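Flavin-containing monooxygenase (Allium sativum, PDB 6WPU) uses a bound FAD cofactor to oxygenate the sulfur of S-allyl-L-cysteine, a flavin-dependent S-monooxygenase reaction of garlic. Local coordinates at residues A26-G31 with K144-V149; L35-E40 with A175-N180; P301-N306 with P330-V335. One frame throughout, in Å; residues are numbered along the deposited sequence.

From the N terminus, the chain forms strand 24-28, turns at the dinucleotide phosphates and enters helix 32-43. Contact 1 then closes a loop of 112 residues by bringing 144-149, on a strand of the antiparallel sheet, up to 26-31. Contact 2 opens inside that loop and closes after it, so the two cross: strand 175-178 pairs beside 24-28 in the parallel sheet and lies against helix 32-43. Contact 3 follows in series, closing a loop of 23 residues between 301-306 and 330-335, on strand 332-334, next to 175-178 at one border of the sheet. Backbone bonds between V149 and both F302 and N304 join contact 3 back to contact 1.

Contact 1 of 3, residues A26-G31 with K144-V149; sequences AIIGAG and KEVVRV. With FAD (flavin-adenine dinucleotide), chain B.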
loop_
_atom_site.group_PDB
_atom_site.type_symbol
_atom_site.label_atom_id
_atom_site.label_comp_id
_atom_site.label_asym_id
_atom_site.label_seq_id
_atom_site.Cartn_x
_atom_site.Cartn_y
_atom_site.Cartn_z
ATOM N N ALA A 26 -9.359 9.765 16.864
ATOM C CA ALA A 26 -9.709 8.442 16.363
ATOM C C ALA A 26 -8.692 7.998 15.321
ATOM O O ALA A 26 -8.242 8.797 14.489
ATOM C CB ALA A 26 -11.109 8.427 15.754
ATOM N N ILE A 27 -8.332 6.718 15.375
ATOM C CA ILE A 27 -7.501 6.080 14.364
ATOM C C ILE A 27 -8.331 4.996 13.698
ATOM O O ILE A 27 -8.830 4.080 14.369
ATOM C CB ILE A 27 -6.214 5.502 14.961
ATOM C CG1 ILE A 27 -5.392 6.636 15.562
ATOM C CG2 ILE A 27 -5.405 4.755 13.885
ATOM C CD1 ILE A 27 -4.435 6.156 16.543
ATOM N N ILE A 28 -8.494 5.104 12.389
ATOM C CA ILE A 28 -9.297 4.156 11.632
ATOM C C ILE A 28 -8.331 3.209 10.939
ATOM O O ILE A 28 -7.722 3.570 9.929
ATOM C CB ILE A 28 -10.220 4.863 10.639
ATOM C CG1 ILE A 28 -11.102 5.862 11.390
ATOM C CG2 ILE A 28 -11.081 3.838 9.880
ATOM C CD1 ILE A 28 -11.956 6.661 10.477
ATOM N N GLY A 29 -8.181 2.013 11.499
ATOM C CA GLY A 29 -7.394 0.913 10.952
ATOM C C GLY A 29 -6.185 0.648 11.836
ATOM O O GLY A 29 -5.577 1.576 12.381
ATOM N N ALA A 30 -5.841 -0.630 12.004
ATOM C CA ALA A 30 -4.652 -1.018 12.760
ATOM C C ALA A 30 -3.727 -1.903 11.926
ATOM O O ALA A 30 -3.187 -2.907 12.406
ATOM C CB ALA A 30 -5.031 -1.717 14.064
ATOM N N GLY A 31 -3.546 -1.551 10.647
ATOM C CA GLY A 31 -2.402 -2.022 9.893
ATOM C C GLY A 31 -1.174 -1.248 10.332
ATOM O O GLY A 31 -1.182 -0.546 11.349
ATOM N N LYS A 144 -14.283 -3.875 15.208
ATOM C CA LYS A 144 -15.063 -2.646 15.230
ATOM C C LYS A 144 -14.869 -1.996 13.879
ATOM O O LYS A 144 -13.806 -1.421 13.616
ATOM C CB LYS A 144 -14.616 -1.699 16.351
ATOM C CG LYS A 144 -15.045 -2.068 17.760
ATOM C CD LYS A 144 -14.876 -0.841 18.654
ATOM C CE LYS A 144 -14.462 -1.197 20.069
ATOM N NZ LYS A 144 -15.594 -1.632 20.929
ATOM N N GLU A 145 -15.881 -2.073 13.027
ATOM C CA GLU A 145 -15.788 -1.519 11.686
ATOM C C GLU A 145 -16.386 -0.120 11.666
ATOM O O GLU A 145 -17.574 0.060 11.963
ATOM C CB GLU A 145 -16.501 -2.413 10.672
ATOM C CG GLU A 145 -16.324 -1.916 9.254
ATOM C CD GLU A 145 -17.165 -2.704 8.259
ATOM O OE1 GLU A 145 -17.548 -3.856 8.568
ATOM O OE2 GLU A 145 -17.459 -2.154 7.174
ATOM N N VAL A 146 -15.568 0.868 11.318
ATOM C CA VAL A 146 -16.066 2.232 11.204
ATOM C C VAL A 146 -16.952 2.312 9.972
ATOM O O VAL A 146 -16.507 2.007 8.860
ATOM C CB VAL A 146 -14.906 3.224 11.118
ATOM C CG1 VAL A 146 -15.436 4.612 10.832
ATOM C CG2 VAL A 146 -14.089 3.192 12.411
ATOM N N VAL A 147 -18.216 2.692 10.162
ATOM C CA VAL A 147 -19.162 2.772 9.048
ATOM C C VAL A 147 -19.563 4.192 8.733
ATOM O O VAL A 147 -20.127 4.430 7.659
ATOM C CB VAL A 147 -20.426 1.915 9.294
ATOM C CG1 VAL A 147 -20.069 0.428 9.349
ATOM C CG2 VAL A 147 -21.135 2.340 10.584
ATOM N N ARG A 148 -19.272 5.151 9.612
ATOM C CA ARG A 148 -19.691 6.521 9.370
ATOM C C ARG A 148 -18.810 7.469 10.170
ATOM O O ARG A 148 -18.582 7.247 11.360
ATOM C CB ARG A 148 -21.157 6.683 9.744
ATOM C CG ARG A 148 -21.815 7.884 9.170
ATOM C CD ARG A 148 -23.301 7.840 9.449
ATOM N NE ARG A 148 -23.937 9.110 9.135
ATOM C CZ ARG A 148 -24.356 9.458 7.922
ATOM N NH1 ARG A 148 -24.205 8.624 6.898
ATOM N NH2 ARG A 148 -24.923 10.645 7.734
ATOM N N VAL A 149 -18.310 8.512 9.508
ATOM C CA VAL A 149 -17.507 9.559 10.126
ATOM C C VAL A 149 -18.102 10.893 9.702
ATOM O O VAL A 149 -18.111 11.216 8.507
ATOM C CB VAL A 149 -16.029 9.466 9.714
ATOM C CG1 VAL A 149 -15.218 10.588 10.340
ATOM C CG2 VAL A 149 -15.446 8.124 10.125
HETATM P PA FAD B . -3.305 -1.933 5.463
HETATM O O1A FAD B . -2.198 -2.968 5.671
HETATM O O2A FAD B . -4.318 -2.129 4.451
HETATM O O5B FAD B . -4.161 -1.748 6.697
HETATM C C5B FAD B . -5.388 -1.036 6.810
HETATM C C4B FAD B . -6.198 -1.532 8.029
HETATM O O4B FAD B . -7.366 -0.799 8.273
HETATM C C3B FAD B . -6.598 -2.979 7.915
HETATM O O3B FAD B . -6.224 -3.689 9.050
HETATM C C2B FAD B . -8.081 -2.950 7.795
HETATM O O2B FAD B . -8.698 -4.060 8.341
HETATM C C1B FAD B . -8.404 -1.698 8.558
HETATM N N9A FAD B . -9.648 -1.075 8.166
HETATM C C8A FAD B . -10.039 -0.799 6.862
HETATM N N7A FAD B . -11.248 -0.223 6.865
HETATM C C5A FAD B . -11.712 -0.118 8.178
HETATM C C6A FAD B . -12.874 0.372 8.771
HETATM N N6A FAD B . -13.938 0.941 7.980
HETATM N N1A FAD B . -13.001 0.343 10.110
HETATM C C2A FAD B . -12.035 -0.184 10.906
HETATM N N3A FAD B . -10.891 -0.677 10.378
HETATM C C4A FAD B . -10.701 -0.659 9.029
HETATM N N1 FAD B . 5.548 -2.617 1.680
HETATM C C2 FAD B . 6.866 -2.946 2.157
HETATM O O2 FAD B . 7.484 -2.146 3.054
HETATM N N3 FAD B . 7.556 -4.015 1.632
HETATM C C4 FAD B . 6.960 -4.838 0.699
HETATM O O4 FAD B . 7.608 -5.908 0.175
HETATM C C4X FAD B . 5.533 -4.682 0.358
HETATM N N5 FAD B . 4.879 -5.652 -0.392
HETATM C C5X FAD B . 3.524 -5.500 -0.664
HETATM C C6 FAD B . 2.867 -6.473 -1.433
HETATM C C7 FAD B . 1.509 -6.327 -1.691
HETATM C C7M FAD B . 0.817 -7.371 -2.526
HETATM C C8 FAD B . 0.806 -5.228 -1.201
HETATM C C8M FAD B . -0.652 -5.039 -1.473
HETATM C C9 FAD B . 1.460 -4.254 -0.438
HETATM C C9A FAD B . 2.814 -4.389 -0.170
HETATM N N10 FAD B . 3.481 -3.398 0.630
HETATM C C10 FAD B . 4.848 -3.539 0.908
HETATM C "C1'" FAD B . 2.750 -2.214 1.108
HETATM C "C2'" FAD B . 1.832 -2.338 2.306
HETATM O "O2'" FAD B . 0.605 -1.841 1.965
HETATM C "C3'" FAD B . 2.430 -1.438 3.364
HETATM O "O3'" FAD B . 3.549 -2.134 3.757
HETATM C "C4'" FAD B . 1.557 -1.183 4.588
HETATM O "O4'" FAD B . 1.092 -2.406 5.027
HETATM C "C5'" FAD B . 0.405 -0.189 4.414
HETATM O "O5'" FAD B . -0.394 -0.452 5.531
HETATM P P FAD B . -1.736 0.249 5.997
HETATM O O1P FAD B . -1.863 0.278 7.568
HETATM O O2P FAD B . -1.765 1.619 5.209
HETATM O O3P FAD B . -2.867 -0.541 5.101
#
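I28 and V146 are the closest backbone pair, their CA atoms 7.1 Å apart, so strand 24-28 and strand 144-151 meet through side chains and not as paired strands. I28 carries the whole contact. With CG1 beside the backbone N (chi1 -56°), I28 CG2 is turned anti to it and lies 4.0 Å from V146 CG2, the two side chains crossing at about a right angle. The other branch runs on extended, and its end, I28 CD1, comes 3.8 Å from V149 CG2 as the two side chains slide past each other in opposite directions. Putting an alanine at I28 would remove both branches and would probably leave the V146 and V149 methyls without their packing partner and part of the adenine face without its cover.

That adenine is read by the backbone of V146. V146 N donates to FAD N1A at 2.9 Å, and FAD N6A donates a hydrogen bond to V146 O, also at 2.9 Å; the N-H...acceptor angles are 159° and 166°, so both bonds are fairly straight. I28 CG2 sits over the face of the adenine, 4.0 Å from FAD N1A, while V146 pairs with the ring edge. Farther along the cofactor, G29 CA approaches FAD O4B to 3.2 Å, where a side chain on this glycine would collide with the ribose. G29 and G31 belong to a GxGxxG pattern of the Rossmann type, with G31 at the N-cap of helix 32-43 beside the phosphates.

The chemistry is divided: the protein-to-protein part is methyl on methyl, while the two hydrogen bonds to the adenine edge use main-chain atoms only and so probably depend little on which side chain V146 carries.

Contact 2 of 3, residues L35-E40 with A175-N180; sequences LVTARE and AVVVCN. With FAD (flavin-adenine dinucleotide), chain B.
T37 packs against V177 and C179 in a small, buried helix-on-sheet contact of the Rossmann-type FAD-binding fold, with helix 32-43 lying over strand 175-178 of the parallel sheet. The helix is the one that follows the glycine-rich turn after strand 24-28, and the strand is that strand's neighbour. T37 lies nearest V177, their CA atoms 8.1 Å apart, a spacing that leaves the join to side chains.

The two branches of T37 divide the work. Its CG2 methyl, anti to the backbone N while OG1 sits beside that N (chi1 -65°), reaches V177 CG1 at 3.8 Å, the two side chains meeting tip to tip. T37 OG1 faces the loop just past the strand, where C179 SG is 3.6 Å away; the hydroxyl's hydrogen bond is with A33 O, one turn earlier in the helix, so its polarity is met within the helix. V335 and I27 also touch T37, placing the threonine over strands 24-28 and 175-178 and the residue that follows strand 332-334.

Past C179 the chain reaches the cofactor: N180 O lies 3.3 Å from FAD C5B, and N180 CB packs on the adenine at FAD C8A.

On another side of the helix, R39 holds E40 in a salt bridge. R39 also pairs with D102 and E348, and E40 with R43 and K352, making a charged network. R39 NE and R39 NH2 both grip the single oxygen E40 OE2, at 3.0 and 2.8 Å, and approach it from opposite faces of the carboxylate plane.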
loop_
_atom_site.group_PDB
_atom_site.type_symbol
_atom_site.label_atom_id
_atom_site.label_comp_id
_atom_site.label_asym_id
_atom_site.label_seq_id
_atom_site.Cartn_x
_atom_site.Cartn_y
_atom_site.Cartn_z
ATOM N N LEU A 35 -0.959 1.447 13.392
ATOM C CA LEU A 35 -0.104 1.111 14.532
ATOM C C LEU A 35 0.876 2.235 14.836
ATOM O O LEU A 35 1.019 2.651 15.990
ATOM C CB LEU A 35 0.657 -0.191 14.274
ATOM C CG LEU A 35 -0.219 -1.436 14.226
ATOM C CD1 LEU A 35 0.569 -2.599 13.657
ATOM C CD2 LEU A 35 -0.735 -1.753 15.611
ATOM N N VAL A 36 1.586 2.731 13.817
ATOM C CA VAL A 36 2.587 3.743 14.125
ATOM C C VAL A 36 1.906 5.077 14.433
ATOM O O VAL A 36 2.400 5.855 15.263
ATOM C CB VAL A 36 3.642 3.840 12.997
ATOM C CG1 VAL A 36 3.105 4.543 11.734
ATOM C CG2 VAL A 36 4.917 4.515 13.520
ATOM N N THR A 37 0.738 5.333 13.836
ATOM C CA THR A 37 -0.004 6.548 14.155
ATOM C C THR A 37 -0.416 6.559 15.623
ATOM O O THR A 37 -0.308 7.590 16.299
ATOM C CB THR A 37 -1.234 6.688 13.243
ATOM O OG1 THR A 37 -0.810 6.859 11.887
ATOM C CG2 THR A 37 -2.073 7.911 13.638
ATOM N N ALA A 38 -0.870 5.410 16.135
ATOM C CA ALA A 38 -1.225 5.310 17.545
ATOM C C ALA A 38 -0.028 5.623 18.429
ATOM O O ALA A 38 -0.154 6.343 19.429
ATOM C CB ALA A 38 -1.764 3.915 17.854
ATOM N N ARG A 39 1.144 5.090 18.075
ATOM C CA ARG A 39 2.343 5.355 18.863
ATOM C C ARG A 39 2.694 6.840 18.844
ATOM O O ARG A 39 2.932 7.445 19.895
ATOM C CB ARG A 39 3.511 4.521 18.345
ATOM C CG ARG A 39 4.809 4.746 19.115
ATOM C CD ARG A 39 5.962 4.021 18.427
ATOM N NE ARG A 39 6.474 4.798 17.301
ATOM C CZ ARG A 39 7.577 4.501 16.613
ATOM N NH1 ARG A 39 8.296 3.420 16.920
ATOM N NH2 ARG A 39 7.963 5.296 15.621
ATOM N N GLU A 40 2.691 7.452 17.655
ATOM C CA GLU A 40 3.141 8.837 17.542
ATOM C C GLU A 40 2.167 9.806 18.203
ATOM O O GLU A 40 2.594 10.817 18.759
ATOM C CB GLU A 40 3.356 9.199 16.069
ATOM C CG GLU A 40 4.491 8.408 15.416
ATOM C CD GLU A 40 5.839 8.632 16.111
ATOM O OE1 GLU A 40 6.179 9.805 16.385
ATOM O OE2 GLU A 40 6.547 7.642 16.401
ATOM N N ALA A 175 -10.268 14.893 16.554
ATOM C CA ALA A 175 -9.578 14.693 15.288
ATOM C C ALA A 175 -9.697 13.233 14.894
ATOM O O ALA A 175 -9.866 12.349 15.739
ATOM C CB ALA A 175 -8.101 15.120 15.374
ATOM N N VAL A 176 -9.617 12.988 13.591
ATOM C CA VAL A 176 -9.706 11.646 13.030
ATOM C C VAL A 176 -8.528 11.455 12.085
ATOM O O VAL A 176 -8.303 12.291 11.201
ATOM C CB VAL A 176 -11.032 11.438 12.276
ATOM C CG1 VAL A 176 -11.028 10.080 11.532
ATOM C CG2 VAL A 176 -12.203 11.528 13.228
ATOM N N VAL A 177 -7.777 10.367 12.266
ATOM C CA VAL A 177 -6.713 9.995 11.341
ATOM C C VAL A 177 -7.148 8.740 10.590
ATOM O O VAL A 177 -7.374 7.688 11.203
ATOM C CB VAL A 177 -5.373 9.759 12.051
ATOM C CG1 VAL A 177 -4.291 9.561 11.014
ATOM C CG2 VAL A 177 -5.022 10.916 13.000
ATOM N N VAL A 178 -7.237 8.839 9.268
ATOM C CA VAL A 178 -7.701 7.728 8.431
ATOM C C VAL A 178 -6.498 6.890 8.012
ATOM O O VAL A 178 -5.600 7.383 7.318
ATOM C CB VAL A 178 -8.471 8.236 7.204
ATOM C CG1 VAL A 178 -8.893 7.064 6.293
ATOM C CG2 VAL A 178 -9.702 9.030 7.643
ATOM N N CYS A 179 -6.474 5.623 8.443
ATOM C CA CYS A 179 -5.360 4.704 8.192
ATOM C C CYS A 179 -5.861 3.387 7.597
ATOM O O CYS A 179 -5.431 2.300 8.002
ATOM C CB CYS A 179 -4.591 4.428 9.480
ATOM S SG CYS A 179 -3.924 5.889 10.303
ATOM N N ASN A 180 -6.788 3.454 6.648
ATOM C CA ASN A 180 -7.536 2.265 6.264
ATOM C C ASN A 180 -6.904 1.501 5.104
ATOM O O ASN A 180 -7.468 0.484 4.676
ATOM C CB ASN A 180 -8.989 2.627 5.914
ATOM C CG ASN A 180 -9.101 3.432 4.622
ATOM O OD1 ASN A 180 -8.363 4.387 4.404
ATOM N ND2 ASN A 180 -10.012 3.015 3.745
HETATM P PA FAD B . -3.305 -1.933 5.463
HETATM O O1A FAD B . -2.198 -2.968 5.671
HETATM O O2A FAD B . -4.318 -2.129 4.451
HETATM O O5B FAD B . -4.161 -1.748 6.697
HETATM C C5B FAD B . -5.388 -1.036 6.810
HETATM C C4B FAD B . -6.198 -1.532 8.029
HETATM O O4B FAD B . -7.366 -0.799 8.273
HETATM C C3B FAD B . -6.598 -2.979 7.915
HETATM O O3B FAD B . -6.224 -3.689 9.050
HETATM C C2B FAD B . -8.081 -2.950 7.795
HETATM O O2B FAD B . -8.698 -4.060 8.341
HETATM C C1B FAD B . -8.404 -1.698 8.558
HETATM N N9A FAD B . -9.648 -1.075 8.166
HETATM C C8A FAD B . -10.039 -0.799 6.862
HETATM N N7A FAD B . -11.248 -0.223 6.865
HETATM C C5A FAD B . -11.712 -0.118 8.178
HETATM C C6A FAD B . -12.874 0.372 8.771
HETATM N N6A FAD B . -13.938 0.941 7.980
HETATM N N1A FAD B . -13.001 0.343 10.110
HETATM C C2A FAD B . -12.035 -0.184 10.906
HETATM N N3A FAD B . -10.891 -0.677 10.378
HETATM C C4A FAD B . -10.701 -0.659 9.029
HETATM N N1 FAD B . 5.548 -2.617 1.680
HETATM C C2 FAD B . 6.866 -2.946 2.157
HETATM O O2 FAD B . 7.484 -2.146 3.054
HETATM N N3 FAD B . 7.556 -4.015 1.632
HETATM C C4 FAD B . 6.960 -4.838 0.699
HETATM O O4 FAD B . 7.608 -5.908 0.175
HETATM C C4X FAD B . 5.533 -4.682 0.358
HETATM N N5 FAD B . 4.879 -5.652 -0.392
HETATM C C5X FAD B . 3.524 -5.500 -0.664
HETATM C C6 FAD B . 2.867 -6.473 -1.433
HETATM C C7 FAD B . 1.509 -6.327 -1.691
HETATM C C7M FAD B . 0.817 -7.371 -2.526
HETATM C C8 FAD B . 0.806 -5.228 -1.201
HETATM C C8M FAD B . -0.652 -5.039 -1.473
HETATM C C9 FAD B . 1.460 -4.254 -0.438
HETATM C C9A FAD B . 2.814 -4.389 -0.170
HETATM N N10 FAD B . 3.481 -3.398 0.630
HETATM C C10 FAD B . 4.848 -3.539 0.908
HETATM C "C1'" FAD B . 2.750 -2.214 1.108
HETATM C "C2'" FAD B . 1.832 -2.338 2.306
HETATM O "O2'" FAD B . 0.605 -1.841 1.965
HETATM C "C3'" FAD B . 2.430 -1.438 3.364
HETATM O "O3'" FAD B . 3.549 -2.134 3.757
HETATM C "C4'" FAD B . 1.557 -1.183 4.588
HETATM O "O4'" FAD B . 1.092 -2.406 5.027
HETATM C "C5'" FAD B . 0.405 -0.189 4.414
HETATM O "O5'" FAD B . -0.394 -0.452 5.531
HETATM P P FAD B . -1.736 0.249 5.997
HETATM O O1P FAD B . -1.863 0.278 7.568
HETATM O O2P FAD B . -1.765 1.619 5.209
HETATM O O3P FAD B . -2.867 -0.541 5.101
#

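Contact 3 of 3, residues P301-N306 with P330-V335; sequences PFLNTN and PSLSFV. With SO4 (sulfate ion), chain E.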
loop_
_atom_site.group_PDB
_atom_site.type_symbol
_atom_site.label_atom_id
_atom_site.label_comp_id
_atom_site.label_asym_id
_atom_site.label_seq_id
_atom_site.Cartn_x
_atom_site.Cartn_y
_atom_site.Cartn_z
ATOM N N PRO A 301 -15.636 4.443 2.092
ATOM C CA PRO A 301 -17.108 4.542 2.105
ATOM C C PRO A 301 -17.666 5.197 3.376
ATOM O O PRO A 301 -18.721 5.844 3.338
ATOM C CB PRO A 301 -17.553 3.081 1.952
ATOM C CG PRO A 301 -16.361 2.258 2.399
ATOM C CD PRO A 301 -15.151 3.052 2.032
ATOM N N PHE A 302 -16.956 5.102 4.487
ATOM C CA PHE A 302 -17.465 5.616 5.749
ATOM C C PHE A 302 -17.349 7.129 5.863
ATOM O O PHE A 302 -17.930 7.714 6.785
ATOM C CB PHE A 302 -16.700 4.949 6.886
ATOM C CG PHE A 302 -15.206 4.972 6.689
ATOM C CD1 PHE A 302 -14.469 6.089 7.045
ATOM C CD2 PHE A 302 -14.546 3.895 6.116
ATOM C CE1 PHE A 302 -13.082 6.133 6.860
ATOM C CE2 PHE A 302 -13.163 3.926 5.931
ATOM C CZ PHE A 302 -12.429 5.051 6.309
ATOM N N LEU A 303 -16.607 7.778 4.971
ATOM C CA LEU A 303 -16.156 9.139 5.215
ATOM C C LEU A 303 -17.123 10.137 4.586
ATOM O O LEU A 303 -17.306 10.146 3.365
ATOM C CB LEU A 303 -14.741 9.325 4.675
ATOM C CG LEU A 303 -14.133 10.691 4.969
ATOM C CD1 LEU A 303 -14.216 11.008 6.473
ATOM C CD2 LEU A 303 -12.703 10.731 4.457
ATOM N N ASN A 304 -17.731 10.984 5.420
ATOM C CA ASN A 304 -18.691 11.991 4.971
ATOM C C ASN A 304 -18.113 13.378 5.219
ATOM O O ASN A 304 -18.051 13.832 6.365
ATOM C CB ASN A 304 -20.035 11.811 5.672
ATOM C CG ASN A 304 -20.634 10.423 5.419
ATOM O OD1 ASN A 304 -20.934 9.680 6.353
ATOM N ND2 ASN A 304 -20.776 10.060 4.149
ATOM N N THR A 305 -17.699 14.048 4.140
ATOM C CA THR A 305 -17.113 15.384 4.198
ATOM C C THR A 305 -17.918 16.418 3.416
ATOM O O THR A 305 -17.438 17.541 3.237
ATOM C CB THR A 305 -15.674 15.352 3.671
ATOM O OG1 THR A 305 -15.670 14.943 2.289
ATOM C CG2 THR A 305 -14.841 14.373 4.483
ATOM N N ASN A 306 -19.119 16.068 2.941
ATOM C CA ASN A 306 -19.950 16.961 2.123
ATOM C C ASN A 306 -19.233 17.394 0.845
ATOM O O ASN A 306 -19.378 18.530 0.382
ATOM C CB ASN A 306 -20.408 18.182 2.920
ATOM C CG ASN A 306 -21.719 17.951 3.615
ATOM O OD1 ASN A 306 -21.757 17.441 4.734
ATOM N ND2 ASN A 306 -22.811 18.320 2.952
ATOM N N PRO A 330 -6.562 20.777 11.143
ATOM C CA PRO A 330 -5.949 19.446 11.227
ATOM C C PRO A 330 -6.849 18.342 11.792
ATOM O O PRO A 330 -6.349 17.255 12.080
ATOM C CB PRO A 330 -4.787 19.680 12.177
ATOM C CG PRO A 330 -5.373 20.695 13.188
ATOM C CD PRO A 330 -6.290 21.584 12.358
ATOM N N SER A 331 -8.146 18.613 11.964
ATOM C CA SER A 331 -9.016 17.636 12.610
ATOM C C SER A 331 -9.265 16.403 11.733
ATOM O O SER A 331 -9.714 15.366 12.235
ATOM C CB SER A 331 -10.338 18.315 13.018
ATOM O OG SER A 331 -11.174 18.570 11.903
ATOM N N LEU A 332 -8.983 16.471 10.438
ATOM C CA LEU A 332 -9.054 15.274 9.611
ATOM C C LEU A 332 -7.734 15.143 8.867
ATOM O O LEU A 332 -7.230 16.128 8.319
ATOM C CB LEU A 332 -10.245 15.328 8.648
ATOM C CG LEU A 332 -10.384 14.107 7.726
ATOM C CD1 LEU A 332 -10.764 12.851 8.520
ATOM C CD2 LEU A 332 -11.392 14.381 6.626
ATOM N N SER A 333 -7.163 13.940 8.878
ATOM C CA SER A 333 -5.910 13.682 8.180
ATOM C C SER A 333 -5.871 12.231 7.699
ATOM O O SER A 333 -6.639 11.375 8.166
ATOM C CB SER A 333 -4.713 13.978 9.082
ATOM O OG SER A 333 -4.734 13.131 10.215
ATOM N N PHE A 334 -4.960 11.967 6.759
ATOM C CA PHE A 334 -4.800 10.646 6.151
ATOM C C PHE A 334 -3.348 10.210 6.260
ATOM O O PHE A 334 -2.447 10.975 5.899
ATOM C CB PHE A 334 -5.215 10.651 4.668
ATOM C CG PHE A 334 -6.674 10.932 4.436
ATOM C CD1 PHE A 334 -7.162 12.227 4.523
ATOM C CD2 PHE A 334 -7.549 9.902 4.121
ATOM C CE1 PHE A 334 -8.511 12.496 4.310
ATOM C CE2 PHE A 334 -8.903 10.158 3.898
ATOM C CZ PHE A 334 -9.382 11.459 3.997
ATOM N N VAL A 335 -3.116 8.978 6.726
ATOM C CA VAL A 335 -1.769 8.408 6.775
ATOM C C VAL A 335 -1.671 7.290 5.737
ATOM O O VAL A 335 -2.541 6.415 5.666
ATOM C CB VAL A 335 -1.411 7.895 8.182
ATOM C CG1 VAL A 335 -0.057 7.175 8.165
ATOM C CG2 VAL A 335 -1.324 9.054 9.161
HETATM S S SO4 E . -19.936 12.917 1.243
HETATM O O1 SO4 E . -20.458 13.264 -0.080
HETATM O O2 SO4 E . -20.098 11.472 1.437
HETATM O O3 SO4 E . -20.670 13.649 2.288
HETATM O O4 SO4 E . -18.514 13.273 1.304
#
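L303 and T305 lean on the border strand of the Rossmann-type parallel sheet, strand 332-334, from the chain segment 301-306. Following the chain, F302 comes first: it belongs to the FAD pocket, and its ring packs on V149 and N180. Backbone bonds from F302 and N304 to V149 stitch the segment to strand 144-151.

L303, next in line, makes the main approach. With CG anti to the backbone N (chi1 -176°), the side chain extends toward the strand and sets L303 CD2 3.4 Å from F334 CZ. The methyl comes at the ring edge, near the ring plane, not over a face, and the two side chains arrive from opposite directions. The same ring stacks edge-to-face with F300. The second methyl makes a looser approach: L303 CD1 lies 4.4 Å from L332 CD2.

N304 touches R148 and D150 of strand 144-151, and at T305 the chain returns to the parallel sheet. T305 CG2 meets L332 CD2 at 4.1 Å, the side chains crossing at about a right angle, so L332 CD2 lies near methyls of both L303 and T305. The T305 hydroxyl has its partner in V309 N, a little farther along the chain.

T305 and N306 turn their backbone amides to a sulfate ion, probably taken up from the crystallisation liquor. Each amide holds a different oxygen. T305 N donates to sulfate O4 at 3.1 Å with an angle of 159°, and N306 N donates to sulfate O3 at 2.9 Å, more bent at 140°.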